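Local coordinates for protein agarase (Pseudoalteromonas fuliginea, PDB 6XJ9) that probably hydrolyses the glycosidic bonds of agarose, as an agarase of glycoside hydrolase family 50 from a marine bacterium, at residues A664-H670 with F709-F715; F86-N90 with L135-D139; L374-Y380 with G392-S396; E251-S257 with D423-W428; S120-P124 with I684-N688. One frame throughout, in Å; residues are numbered along the deposited sequence.

Contact 1: residues A664-H670 with F709-F715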
# COMPACT_ATOMS: atom_id res chain seq x y z
N ALA A 664 28.51 -1.86 13.39
CA ALA A 664 27.55 -1.07 14.14
C ALA A 664 26.16 -1.68 13.99
O ALA A 664 25.88 -2.38 13.02
CB ALA A 664 27.56 0.37 13.65
N ILE A 665 25.28 -1.41 14.96
CA ILE A 665 23.91 -1.89 14.82
C ILE A 665 22.96 -0.75 15.20
O ILE A 665 23.29 0.06 16.07
CB ILE A 665 23.69 -3.19 15.63
CG1 ILE A 665 22.31 -3.80 15.33
CG2 ILE A 665 23.89 -2.95 17.13
CD1 ILE A 665 22.07 -5.16 15.96
N ILE A 666 21.82 -0.66 14.50
CA ILE A 666 20.77 0.27 14.87
C ILE A 666 19.83 -0.44 15.86
O ILE A 666 19.26 -1.49 15.55
CB ILE A 666 20.00 0.84 13.65
CG1 ILE A 666 20.87 1.78 12.81
CG2 ILE A 666 18.73 1.54 14.09
CD1 ILE A 666 21.19 3.10 13.49
N GLY A 667 19.70 0.15 17.06
CA GLY A 667 18.90 -0.42 18.13
C GLY A 667 17.40 -0.19 17.95
O GLY A 667 16.60 -1.04 18.34
N GLU A 668 17.04 0.97 17.39
CA GLU A 668 15.66 1.41 17.24
C GLU A 668 15.56 2.39 16.08
O GLU A 668 16.48 3.18 15.85
CB GLU A 668 15.12 2.14 18.48
CG GLU A 668 15.36 1.44 19.80
CD GLU A 668 15.09 2.25 21.06
OE1 GLU A 668 14.43 3.30 20.98
OE2 GLU A 668 15.54 1.83 22.13
N PHE A 669 14.44 2.29 15.36
CA PHE A 669 13.99 3.24 14.36
C PHE A 669 12.51 2.93 14.11
O PHE A 669 12.06 1.82 14.40
CB PHE A 669 14.79 3.11 13.06
CG PHE A 669 14.41 1.97 12.16
CD1 PHE A 669 14.86 0.68 12.41
CD2 PHE A 669 13.58 2.16 11.07
CE1 PHE A 669 14.52 -0.38 11.59
CE2 PHE A 669 13.21 1.10 10.25
CZ PHE A 669 13.69 -0.18 10.50
N HIS A 670 11.76 3.92 13.60
CA HIS A 670 10.36 3.67 13.29
C HIS A 670 9.84 4.75 12.36
O HIS A 670 10.40 5.84 12.26
CB HIS A 670 9.48 3.58 14.56
CG HIS A 670 8.73 4.83 14.86
ND1 HIS A 670 7.40 5.02 14.46
CD2 HIS A 670 9.10 5.94 15.53
CE1 HIS A 670 7.00 6.20 14.87
NE2 HIS A 670 8.03 6.79 15.54
N PHE A 709 27.35 -0.98 9.12
CA PHE A 709 26.18 -1.50 9.82
C PHE A 709 25.89 -2.94 9.41
O PHE A 709 26.00 -3.27 8.23
CB PHE A 709 24.98 -0.59 9.62
CG PHE A 709 24.98 0.60 10.55
CD1 PHE A 709 25.60 1.78 10.18
CD2 PHE A 709 24.37 0.52 11.78
CE1 PHE A 709 25.57 2.88 11.02
CE2 PHE A 709 24.37 1.61 12.64
CZ PHE A 709 24.98 2.80 12.26
N ILE A 710 25.51 -3.76 10.40
CA ILE A 710 25.23 -5.18 10.20
C ILE A 710 23.78 -5.49 10.56
O ILE A 710 23.41 -6.65 10.74
CB ILE A 710 26.25 -6.06 10.96
CG1 ILE A 710 26.37 -5.74 12.46
CG2 ILE A 710 27.61 -5.93 10.29
CD1 ILE A 710 25.13 -6.00 13.29
N GLY A 711 22.94 -4.45 10.68
CA GLY A 711 21.54 -4.68 10.97
C GLY A 711 20.88 -3.52 11.70
O GLY A 711 21.51 -2.52 12.04
N ALA A 712 19.57 -3.68 11.91
CA ALA A 712 18.74 -2.67 12.53
C ALA A 712 17.50 -3.34 13.11
O ALA A 712 16.95 -4.26 12.50
CB ALA A 712 18.34 -1.63 11.51
N HIS A 713 17.07 -2.87 14.28
CA HIS A 713 15.87 -3.36 14.92
C HIS A 713 14.81 -2.24 14.94
O HIS A 713 15.11 -1.10 15.27
CB HIS A 713 16.19 -3.90 16.31
CG HIS A 713 16.95 -5.19 16.35
ND1 HIS A 713 18.07 -5.37 17.14
CD2 HIS A 713 16.74 -6.37 15.71
CE1 HIS A 713 18.54 -6.59 16.99
NE2 HIS A 713 17.74 -7.23 16.10
N TRP A 714 13.58 -2.62 14.60
CA TRP A 714 12.42 -1.73 14.54
C TRP A 714 11.80 -1.60 15.93
O TRP A 714 11.54 -2.59 16.61
CB TRP A 714 11.40 -2.33 13.55
CG TRP A 714 10.06 -1.68 13.60
CD1 TRP A 714 9.06 -1.90 14.51
CD2 TRP A 714 9.57 -0.65 12.72
NE1 TRP A 714 7.97 -1.11 14.22
CE2 TRP A 714 8.27 -0.32 13.14
CE3 TRP A 714 10.12 0.00 11.60
CZ2 TRP A 714 7.50 0.63 12.48
CZ3 TRP A 714 9.35 0.95 10.96
CH2 TRP A 714 8.07 1.26 11.39
N PHE A 715 11.53 -0.36 16.34
CA PHE A 715 10.79 -0.11 17.58
C PHE A 715 9.36 0.28 17.22
O PHE A 715 9.13 1.38 16.74
CB PHE A 715 11.47 1.01 18.38
CG PHE A 715 10.92 1.24 19.77
CD1 PHE A 715 9.78 2.00 19.98
CD2 PHE A 715 11.57 0.71 20.89
CE1 PHE A 715 9.28 2.21 21.25
CE2 PHE A 715 11.06 0.92 22.17
CZ PHE A 715 9.92 1.67 22.35
O HOH W 1 17.79 -3.58 19.50
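Phe669 and Trp714 meet as a T-shaped pair, the indole aiming its edge at the face of the phenyl ring with the two planes 86° apart. Trp714 CE3 leads the approach, 3.5 Å from Phe669 CE2. Phe669 holds CG between its backbone N and carbonyl carbon (chi1 79°), which brings the ring back over the neighbouring strand, where it also reaches Ala712 CB. One face of the indole carries His670 CA, 3.9 Å from the centre of the six-membered ring. At the far end Phe709 lays a face against Ala664 CB, a methyl small enough to sit close over the ring, while Ile666 CG1 touches Phe709 CE2 at 3.5 Å. The strands 664-666 and 709-714 are parallel neighbours in what is probably the family's (beta/alpha)8 catalytic barrel, joined by a beta-alpha-beta crossover through helix 689-704. The register slips by one residue between Ala664 and Ile666, a beta bulge, and Ile666 N bonds Gly711 O almost straight (177°); the backbone angles of Gly711 suit glycine alone. His713 shares a water with Gly667 O through ND1, and its NE2 bonds Ser432. Glu668 lies alongside Phe715, pointing the same way, its carboxylate held by Arg619 and Tyr645.

Contact 2: residues F86-N90 with L135-D139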
# COMPACT_ATOMS: atom_id res chain seq x y z
N PHE A 86 -4.80 38.62 19.58
CA PHE A 86 -5.60 37.48 19.16
C PHE A 86 -5.75 36.49 20.31
O PHE A 86 -4.88 36.39 21.17
CB PHE A 86 -5.00 36.82 17.92
CG PHE A 86 -4.83 37.73 16.73
CD1 PHE A 86 -5.94 38.27 16.08
CD2 PHE A 86 -3.57 38.01 16.23
CE1 PHE A 86 -5.78 39.09 14.98
CE2 PHE A 86 -3.42 38.84 15.13
CZ PHE A 86 -4.52 39.38 14.51
N ASN A 87 -6.87 35.77 20.32
CA ASN A 87 -7.11 34.72 21.29
C ASN A 87 -7.85 33.58 20.60
O ASN A 87 -8.57 33.81 19.63
CB ASN A 87 -7.83 35.26 22.54
CG ASN A 87 -6.92 36.13 23.39
OD1 ASN A 87 -6.10 35.62 24.15
ND2 ASN A 87 -7.04 37.44 23.24
N ASP A 88 -7.62 32.35 21.09
CA ASP A 88 -8.35 31.18 20.63
C ASP A 88 -8.16 31.00 19.13
O ASP A 88 -9.12 30.91 18.36
CB ASP A 88 -9.82 31.27 21.06
CG ASP A 88 -10.62 30.03 20.72
OD1 ASP A 88 -10.01 28.94 20.69
OD2 ASP A 88 -11.82 30.16 20.44
N PHE A 89 -6.89 30.96 18.70
CA PHE A 89 -6.60 31.05 17.28
C PHE A 89 -5.55 30.01 16.89
O PHE A 89 -4.89 29.44 17.75
CB PHE A 89 -6.17 32.47 16.90
CG PHE A 89 -4.83 32.91 17.44
CD1 PHE A 89 -4.67 33.26 18.77
CD2 PHE A 89 -3.73 33.02 16.60
CE1 PHE A 89 -3.44 33.67 19.26
CE2 PHE A 89 -2.50 33.44 17.08
CZ PHE A 89 -2.35 33.77 18.41
N ASN A 90 -5.41 29.80 15.57
CA ASN A 90 -4.43 28.87 15.03
C ASN A 90 -3.69 29.52 13.86
O ASN A 90 -4.17 30.47 13.24
CB ASN A 90 -5.06 27.54 14.62
CG ASN A 90 -6.09 27.68 13.52
OD1 ASN A 90 -5.74 27.70 12.34
ND2 ASN A 90 -7.36 27.76 13.89
N LEU A 135 -2.34 28.03 18.54
CA LEU A 135 -1.35 28.80 19.26
C LEU A 135 -1.90 29.23 20.61
O LEU A 135 -1.14 29.55 21.52
CB LEU A 135 -0.89 29.99 18.41
CG LEU A 135 -0.02 29.61 17.20
CD1 LEU A 135 0.47 30.83 16.44
CD2 LEU A 135 1.14 28.74 17.63
N ASP A 136 -3.24 29.21 20.74
CA ASP A 136 -3.93 29.63 21.94
C ASP A 136 -5.33 29.03 21.94
O ASP A 136 -5.95 28.90 20.89
CB ASP A 136 -4.01 31.16 22.04
CG ASP A 136 -4.84 31.66 23.22
OD1 ASP A 136 -4.30 31.75 24.33
OD2 ASP A 136 -6.04 31.95 23.00
N GLY A 137 -5.81 28.65 23.13
CA GLY A 137 -7.18 28.19 23.31
C GLY A 137 -7.29 26.67 23.27
O GLY A 137 -6.30 25.97 23.05
N HIS A 138 -8.52 26.18 23.48
CA HIS A 138 -8.84 24.76 23.40
C HIS A 138 -8.02 23.98 24.42
O HIS A 138 -7.98 24.35 25.60
CB HIS A 138 -8.77 24.27 21.94
CG HIS A 138 -9.88 24.76 21.07
ND1 HIS A 138 -10.32 24.07 19.96
CD2 HIS A 138 -10.67 25.86 21.16
CE1 HIS A 138 -11.31 24.73 19.39
NE2 HIS A 138 -11.55 25.83 20.11
N ASP A 139 -7.34 22.92 23.98
CA ASP A 139 -6.67 22.00 24.89
C ASP A 139 -5.34 22.58 25.40
O ASP A 139 -4.84 22.13 26.43
CB ASP A 139 -6.56 20.58 24.32
CG ASP A 139 -5.88 20.46 22.96
OD1 ASP A 139 -5.86 21.47 22.21
OD2 ASP A 139 -5.40 19.34 22.64
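Asp136 and Phe89 are brought together by their first torsions: Asp136 sets CG opposite its own N (chi1 175°), which carries the carboxylate to the backbone of Asp88, and Phe89 turns its ring between N and carbonyl carbon (chi1 69°), which brings it to Leu135 and Asp136. The contact lies at one end of the carbohydrate-binding-module-like beta domain, where strand 89-97 starts beside the loop leaving its antiparallel partner, strand 128-134. Phe89 O accepts from Leu135 N at 3.0 Å, in the carbonyl plane, and more weakly from Asp136 N. In return Phe89 N makes a weak bond to Asp136 O. The carboxylate of Asp136 continues this pairing beyond the strand: OD2 takes the N-H of Asp88 on its anti lone pair, a bond whose 2.5 Å length is short enough to be doubtful. An aspartate suits the place, its short side chain bringing a carboxylate oxygen to that N-H. Leu135 CB sits over a face of the Phe89 ring, and Asp136 CB lies 3.8 Å from Phe89 CE1, so a large apolar ring is buried where the strands part; Leu208 packs on it too. Gly137 has a positive phi, and a side chain there would run into Asp88. Asn211 binds Asp88 OD1 and Thr163 holds His138 ND1, which together leave Asp88 OD1 3.2 Å from His138 CD2.

Contact 3: residues L374-Y380 with G392-S396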
# COMPACT_ATOMS: atom_id res chain seq x y z
N LEU A 374 -11.43 -11.08 31.67
CA LEU A 374 -10.54 -10.08 31.10
C LEU A 374 -10.11 -9.06 32.15
O LEU A 374 -9.36 -8.12 31.85
CB LEU A 374 -11.24 -9.41 29.91
CG LEU A 374 -11.52 -10.32 28.71
CD1 LEU A 374 -12.26 -9.57 27.62
CD2 LEU A 374 -10.25 -10.95 28.16
N GLY A 375 -10.59 -9.26 33.39
CA GLY A 375 -10.18 -8.46 34.53
C GLY A 375 -8.74 -8.73 34.95
O GLY A 375 -8.19 -7.99 35.77
N LYS A 376 -8.14 -9.79 34.40
CA LYS A 376 -6.78 -10.16 34.76
C LYS A 376 -5.79 -9.23 34.06
O LYS A 376 -4.61 -9.21 34.42
CB LYS A 376 -6.53 -11.64 34.49
CG LYS A 376 -6.52 -12.05 33.02
CD LYS A 376 -5.92 -13.44 32.78
CE LYS A 376 -6.81 -14.58 33.25
NZ LYS A 376 -8.08 -14.63 32.49
N HIS A 377 -6.27 -8.44 33.09
CA HIS A 377 -5.41 -7.53 32.34
C HIS A 377 -5.28 -6.17 33.01
O HIS A 377 -4.63 -5.29 32.46
CB HIS A 377 -5.81 -7.51 30.86
CG HIS A 377 -5.85 -8.89 30.32
ND1 HIS A 377 -4.74 -9.70 30.31
CD2 HIS A 377 -6.88 -9.64 29.87
CE1 HIS A 377 -5.07 -10.88 29.83
NE2 HIS A 377 -6.38 -10.88 29.56
N PHE A 378 -5.88 -6.00 34.19
CA PHE A 378 -5.56 -4.84 35.02
C PHE A 378 -4.15 -5.01 35.58
O PHE A 378 -3.72 -6.12 35.89
CB PHE A 378 -6.57 -4.64 36.16
CG PHE A 378 -7.88 -4.01 35.77
CD1 PHE A 378 -7.96 -2.66 35.43
CD2 PHE A 378 -9.06 -4.75 35.77
CE1 PHE A 378 -9.17 -2.08 35.07
CE2 PHE A 378 -10.27 -4.17 35.42
CZ PHE A 378 -10.32 -2.84 35.06
N GLY A 379 -3.44 -3.89 35.69
CA GLY A 379 -2.13 -3.86 36.33
C GLY A 379 -2.01 -2.60 37.19
O GLY A 379 -3.01 -2.00 37.54
N TYR A 380 -0.76 -2.23 37.51
CA TYR A 380 -0.49 -1.04 38.29
C TYR A 380 0.89 -0.48 37.95
O TYR A 380 1.83 -1.24 37.73
CB TYR A 380 -0.61 -1.32 39.79
CG TYR A 380 -0.68 -0.05 40.60
CD1 TYR A 380 -1.89 0.58 40.83
CD2 TYR A 380 0.48 0.56 41.06
CE1 TYR A 380 -1.96 1.77 41.53
CE2 TYR A 380 0.43 1.76 41.75
CZ TYR A 380 -0.79 2.37 41.99
OH TYR A 380 -0.84 3.54 42.67
N GLY A 392 -0.94 4.71 39.26
CA GLY A 392 -2.32 4.28 39.17
C GLY A 392 -2.49 2.96 38.44
O GLY A 392 -1.53 2.38 37.92
N GLU A 393 -3.74 2.52 38.42
CA GLU A 393 -4.19 1.33 37.73
C GLU A 393 -3.91 1.46 36.24
O GLU A 393 -4.01 2.55 35.67
CB GLU A 393 -5.70 1.20 37.99
CG GLU A 393 -6.36 0.09 37.21
CD GLU A 393 -7.84 0.03 37.52
OE1 GLU A 393 -8.19 -0.56 38.55
OE2 GLU A 393 -8.62 0.60 36.73
N THR A 394 -3.54 0.34 35.63
CA THR A 394 -3.39 0.31 34.18
C THR A 394 -4.30 -0.79 33.64
O THR A 394 -4.73 -1.66 34.39
CB THR A 394 -1.92 0.10 33.79
OG1 THR A 394 -1.60 -1.23 34.16
CG2 THR A 394 -0.98 1.07 34.49
N TYR A 395 -4.60 -0.72 32.34
CA TYR A 395 -5.21 -1.84 31.64
C TYR A 395 -4.42 -2.09 30.36
O TYR A 395 -3.88 -1.15 29.79
CB TYR A 395 -6.69 -1.59 31.36
CG TYR A 395 -7.42 -2.86 30.98
CD1 TYR A 395 -7.57 -3.91 31.88
CD2 TYR A 395 -7.93 -3.02 29.70
CE1 TYR A 395 -8.21 -5.08 31.52
CE2 TYR A 395 -8.60 -4.17 29.34
CZ TYR A 395 -8.74 -5.21 30.25
OH TYR A 395 -9.38 -6.34 29.85
N SER A 396 -4.37 -3.36 29.92
CA SER A 396 -3.74 -3.73 28.66
C SER A 396 -4.77 -4.27 27.67
O SER A 396 -5.16 -5.44 27.74
CB SER A 396 -2.63 -4.71 28.88
OG SER A 396 -2.02 -5.04 27.63
O HOH W 2 -2.32 -3.42 32.75
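Backbone hydrogen bonds pair Gly379 with Thr394 in both directions: Gly379 N reaches Thr394 O at 2.9 Å, and Thr394 N reaches Gly379 O at 3.1 Å, each donor standing above the carbonyl plane. Farther along, Ser396 N binds His377 O. That carbonyl also takes a water, which reaches Thr394 OG1. Gly379 suits its place, since a CB there would run into this hydroxyl. Among side-chain bonds, Tyr395 OH donates to Leu374 O at 2.7 Å; CG anti to the backbone N (chi1 -165°) lays the ring along the 3-10 turn. Strands 378-381 and 392-395 form a beta hairpin at the margin of a four-stranded antiparallel sheet, and Ser396 then N-caps helix 397-406. Ring contacts fill one face: Tyr395 points an edge at the face of Phe378, planes 58° apart, with CD1 of each 3.8 Å from the other. Glu393 OE2 lies 3.2 Å from Phe378 CE1, its carboxylate held by Arg353, Tyr370 and Thr317. Tyr380 lays one ring face over the backbone of Gly392, whose O sits 3.4 Å above the ring plane, while its OH bonds Asp320 and Gln323. Replacing Tyr380 by an alanine would probably uncover the Gly392 peptide and leave Asp320 without this hydroxyl.

Contact 4: residues E251-S257 with D423-W428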
# COMPACT_ATOMS: atom_id res chain seq x y z
N GLU A 251 -4.51 -16.52 9.47
CA GLU A 251 -3.08 -16.29 9.54
C GLU A 251 -2.33 -17.61 9.71
O GLU A 251 -1.22 -17.75 9.22
CB GLU A 251 -2.71 -15.33 10.67
CG GLU A 251 -1.24 -14.97 10.69
CD GLU A 251 -0.82 -13.94 11.73
OE1 GLU A 251 -1.61 -13.67 12.67
OE2 GLU A 251 0.30 -13.40 11.58
N ALA A 252 -2.96 -18.57 10.41
CA ALA A 252 -2.34 -19.85 10.74
C ALA A 252 -1.91 -20.59 9.48
O ALA A 252 -0.83 -21.17 9.43
CB ALA A 252 -3.26 -20.69 11.59
N THR A 253 -2.76 -20.54 8.45
CA THR A 253 -2.50 -21.23 7.19
C THR A 253 -1.35 -20.56 6.45
O THR A 253 -0.79 -21.14 5.52
CB THR A 253 -3.74 -21.28 6.28
OG1 THR A 253 -3.96 -19.99 5.71
CG2 THR A 253 -4.98 -21.77 6.99
N GLN A 254 -1.00 -19.33 6.84
CA GLN A 254 -0.02 -18.55 6.10
C GLN A 254 1.32 -18.54 6.84
O GLN A 254 2.34 -18.19 6.25
CB GLN A 254 -0.51 -17.11 5.91
CG GLN A 254 -1.77 -17.02 5.07
CD GLN A 254 -2.20 -15.59 4.88
OE1 GLN A 254 -2.74 -14.96 5.79
NE2 GLN A 254 -1.97 -15.07 3.69
N LEU A 255 1.30 -18.91 8.12
CA LEU A 255 2.51 -18.86 8.94
C LEU A 255 3.42 -20.03 8.59
O LEU A 255 2.95 -21.14 8.38
CB LEU A 255 2.13 -18.87 10.42
CG LEU A 255 1.58 -17.56 10.97
CD1 LEU A 255 1.11 -17.72 12.41
CD2 LEU A 255 2.62 -16.45 10.88
N LEU A 256 4.71 -19.74 8.48
CA LEU A 256 5.74 -20.75 8.35
C LEU A 256 6.27 -21.03 9.75
O LEU A 256 6.22 -20.16 10.62
CB LEU A 256 6.85 -20.22 7.42
CG LEU A 256 6.41 -19.89 5.99
CD1 LEU A 256 7.49 -19.13 5.24
CD2 LEU A 256 6.02 -21.16 5.23
N SER A 257 6.77 -22.25 9.96
CA SER A 257 7.27 -22.64 11.26
C SER A 257 8.75 -22.99 11.18
O SER A 257 9.38 -23.21 12.21
CB SER A 257 6.45 -23.77 11.84
OG SER A 257 6.49 -24.89 10.96
N ASP A 423 6.77 -17.78 14.69
CA ASP A 423 6.39 -18.10 13.33
C ASP A 423 6.29 -16.84 12.47
O ASP A 423 6.70 -16.85 11.30
CB ASP A 423 5.13 -18.98 13.29
CG ASP A 423 5.40 -20.39 13.79
OD1 ASP A 423 6.54 -20.67 14.19
OD2 ASP A 423 4.46 -21.20 13.77
N ARG A 424 5.72 -15.77 13.03
CA ARG A 424 5.62 -14.51 12.30
C ARG A 424 7.00 -14.03 11.89
O ARG A 424 7.21 -13.65 10.74
CB ARG A 424 4.92 -13.42 13.13
CG ARG A 424 3.40 -13.49 13.09
CD ARG A 424 2.77 -12.73 14.25
NE ARG A 424 1.34 -12.51 14.07
CZ ARG A 424 0.58 -11.82 14.92
NH1 ARG A 424 1.12 -11.31 16.02
NH2 ARG A 424 -0.70 -11.66 14.69
N MET A 425 7.95 -14.05 12.83
CA MET A 425 9.30 -13.61 12.52
C MET A 425 9.90 -14.47 11.41
O MET A 425 10.54 -13.95 10.50
CB MET A 425 10.21 -13.61 13.76
CG MET A 425 9.70 -12.72 14.88
SD MET A 425 9.28 -11.06 14.27
CE MET A 425 8.08 -10.57 15.50
N ILE A 426 9.67 -15.79 11.47
CA ILE A 426 10.15 -16.67 10.41
C ILE A 426 9.51 -16.23 9.09
O ILE A 426 10.22 -16.05 8.10
CB ILE A 426 9.81 -18.16 10.68
CG1 ILE A 426 10.43 -18.73 11.96
CG2 ILE A 426 10.11 -19.01 9.46
CD1 ILE A 426 11.93 -18.61 12.06
N THR A 427 8.18 -16.07 9.09
CA THR A 427 7.43 -15.86 7.86
C THR A 427 7.81 -14.51 7.25
O THR A 427 7.90 -14.37 6.03
CB THR A 427 5.92 -15.93 8.11
OG1 THR A 427 5.63 -17.10 8.88
CG2 THR A 427 5.10 -15.94 6.84
N TRP A 428 8.01 -13.52 8.12
CA TRP A 428 8.30 -12.17 7.68
C TRP A 428 9.77 -12.04 7.28
O TRP A 428 10.17 -11.01 6.73
CB TRP A 428 7.91 -11.14 8.74
CG TRP A 428 6.46 -11.20 9.13
CD1 TRP A 428 5.45 -11.78 8.42
CD2 TRP A 428 5.86 -10.63 10.30
NE1 TRP A 428 4.27 -11.66 9.10
CE2 TRP A 428 4.48 -10.95 10.25
CE3 TRP A 428 6.35 -9.89 11.39
CZ2 TRP A 428 3.59 -10.52 11.23
CZ3 TRP A 428 5.46 -9.49 12.36
CH2 TRP A 428 4.11 -9.80 12.29
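Arg424 grips Glu251 side-on with two nitrogens, one for each carboxylate oxygen. NE donates to Glu251 OE2 at 2.8 Å, nearly straight (170°) and in the guanidinium plane. NH2 reaches Glu251 OE1 at 3.0 Å, on its syn lone pair. The two extended chains cross at about a right angle, and the flat groups are turned 37° from each other. Arg424 NH1 is met by Asp741 and Tyr717, so the guanidinium joins three parts of the chain; an alanine here would probably leave Glu251 and Asp741 without their positive mate. The contact sets the exit of helix 242-252 against the last turns of helix 413-428, close to the second subunit, whose Glu760 packs on Thr253. Thr427 OG1 serves both ways: it accepts from Leu256 N at 2.8 Å and donates to Asp423 O at 2.7 Å, one turn back in its own helix. Threonine suits this, since OG1, anti to the carbonyl carbon (chi1 -49°), can do both while CG2 rests on Gln254 O. Asp423 O thus accepts from Thr427 N and OG1 alike. Lys446 pairs with Asp423 OD1 and bonds Ser257 O, linking the two segments from outside. Leu255 CD2 packs on Arg424 CG at 3.8 Å, and Leu256 CB meets Ile426 CG2.

Contact 5: residues S120-P124 with I684-N688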
# COMPACT_ATOMS: atom_id res chain seq x y z
N SER A 120 5.49 19.09 13.88
CA SER A 120 5.82 18.33 12.68
C SER A 120 4.57 17.72 12.05
O SER A 120 3.63 17.36 12.74
CB SER A 120 6.86 17.26 12.99
OG SER A 120 7.28 16.63 11.79
N VAL A 121 4.58 17.57 10.72
CA VAL A 121 3.50 16.89 10.03
C VAL A 121 4.02 16.32 8.71
O VAL A 121 5.01 16.82 8.17
CB VAL A 121 2.28 17.82 9.82
CG1 VAL A 121 2.53 18.87 8.75
CG2 VAL A 121 1.02 17.03 9.50
N ASN A 122 3.35 15.28 8.20
CA ASN A 122 3.66 14.78 6.88
C ASN A 122 2.77 15.48 5.85
O ASN A 122 1.57 15.62 6.09
CB ASN A 122 3.54 13.26 6.80
CG ASN A 122 3.94 12.72 5.43
OD1 ASN A 122 3.18 12.81 4.48
ND2 ASN A 122 5.14 12.16 5.33
N VAL A 123 3.37 15.91 4.73
CA VAL A 123 2.67 16.46 3.58
C VAL A 123 2.78 15.46 2.43
O VAL A 123 3.81 15.42 1.75
CB VAL A 123 3.22 17.83 3.14
CG1 VAL A 123 2.44 18.43 1.97
CG2 VAL A 123 3.36 18.83 4.28
N PRO A 124 1.71 14.68 2.16
CA PRO A 124 1.70 13.71 1.06
C PRO A 124 1.94 14.38 -0.29
O PRO A 124 1.67 15.57 -0.46
CB PRO A 124 0.26 13.16 1.05
CG PRO A 124 -0.30 13.49 2.42
CD PRO A 124 0.44 14.72 2.90
N ILE A 684 8.99 9.87 13.17
CA ILE A 684 9.15 9.97 11.72
C ILE A 684 7.80 9.66 11.07
O ILE A 684 7.20 8.62 11.34
CB ILE A 684 10.30 9.04 11.25
CG1 ILE A 684 11.62 9.36 11.96
CG2 ILE A 684 10.45 9.06 9.73
CD1 ILE A 684 12.19 10.75 11.66
N HIS A 685 7.30 10.58 10.23
CA HIS A 685 5.92 10.56 9.77
C HIS A 685 5.82 10.20 8.30
O HIS A 685 6.52 10.79 7.47
CB HIS A 685 5.28 11.95 9.92
CG HIS A 685 5.22 12.49 11.31
ND1 HIS A 685 4.56 13.68 11.61
CD2 HIS A 685 5.73 12.04 12.47
CE1 HIS A 685 4.69 13.94 12.89
NE2 HIS A 685 5.39 12.94 13.44
N ALA A 686 4.86 9.31 7.97
CA ALA A 686 4.55 8.97 6.59
C ALA A 686 3.14 9.44 6.21
O ALA A 686 2.33 9.76 7.08
CB ALA A 686 4.67 7.47 6.37
N ALA A 687 2.85 9.43 4.91
CA ALA A 687 1.57 9.91 4.40
C ALA A 687 0.43 8.94 4.71
O ALA A 687 -0.72 9.37 4.85
CB ALA A 687 1.69 10.13 2.91
N ASN A 688 0.75 7.65 4.81
CA ASN A 688 -0.21 6.57 4.99
C ASN A 688 0.57 5.27 5.18
O ASN A 688 1.80 5.29 5.19
CB ASN A 688 -1.19 6.49 3.81
CG ASN A 688 -0.49 6.39 2.47
OD1 ASN A 688 0.44 5.62 2.31
ND2 ASN A 688 -0.96 7.13 1.47
O HOH W 3 2.08 13.68 10.22
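Ser120 begins the contact by setting its OG over one face of the His685 ring, 3.9 Å from His685 CE1. The hydroxyl is bonded to Ile105 O and Gln104 NE2, and the same glutamine takes the N-H of His685 with its OE1, so Gln104 braces both sides. At Val121 the backbone does the touching: its CA sits at the rim of the imidazole, 3.7 Å from His685 ND1, while the side chain points the other way, into the beta domain. Asn122 carries the polar link. Its N-H and His685 ND1 both donate to one water, the histidine weakly; the water stands 2.9 Å from Asn122 N. His685 NE2, across the ring, is bonded to Gly682 O. Asn122 CG lies opposite its backbone N (chi1 -177°), which sends the amide straight out at the loop. There ND2 donates to His685 O at 2.9 Å, coming from above the carbonyl plane, with Ser102 OG as a second partner. Asn122 OD1 faces the other direction and rests 3.4 Å from Ala687 CB. A short amide suits the place, as it bonds the loop backbone at one end and packs against a small methyl at the other. Pro124 closes the row with CB 3.8 Å from Ala687 CB. Just beyond, Asn688 N-caps helix 689-704. Here, then, a strand meets a barrel loop between strand 664-666 and helix 689-704: an interdomain contact, consistent with a carbohydrate-binding-module-like domain docked on the catalytic domain of a family 50 agarase.

In the fold
The centre of contact 1 lies about 11 Å from the centre of the chain, nearer than any other, between adjacent barrel strands. Contact 5 is its neighbour: their centres are 21 Å apart, and they touch where His670 O meets Ile684 CB. Both frame helix 689-704. Contact 2 lies wholly in the N-terminal beta domain, where contact 5 has one segment, 120-124; their centres are 24 Å apart. Contact 3 is a hairpin of the four-stranded antiparallel sheet, and contact 4, about 30 Å away between centres, joins helices 242-252 and 413-428. Along the chain contact 3 nests inside contact 4, both inside contact 5, which crosses contacts 1 and 2, so distant sequence is fastened across the domain boundary.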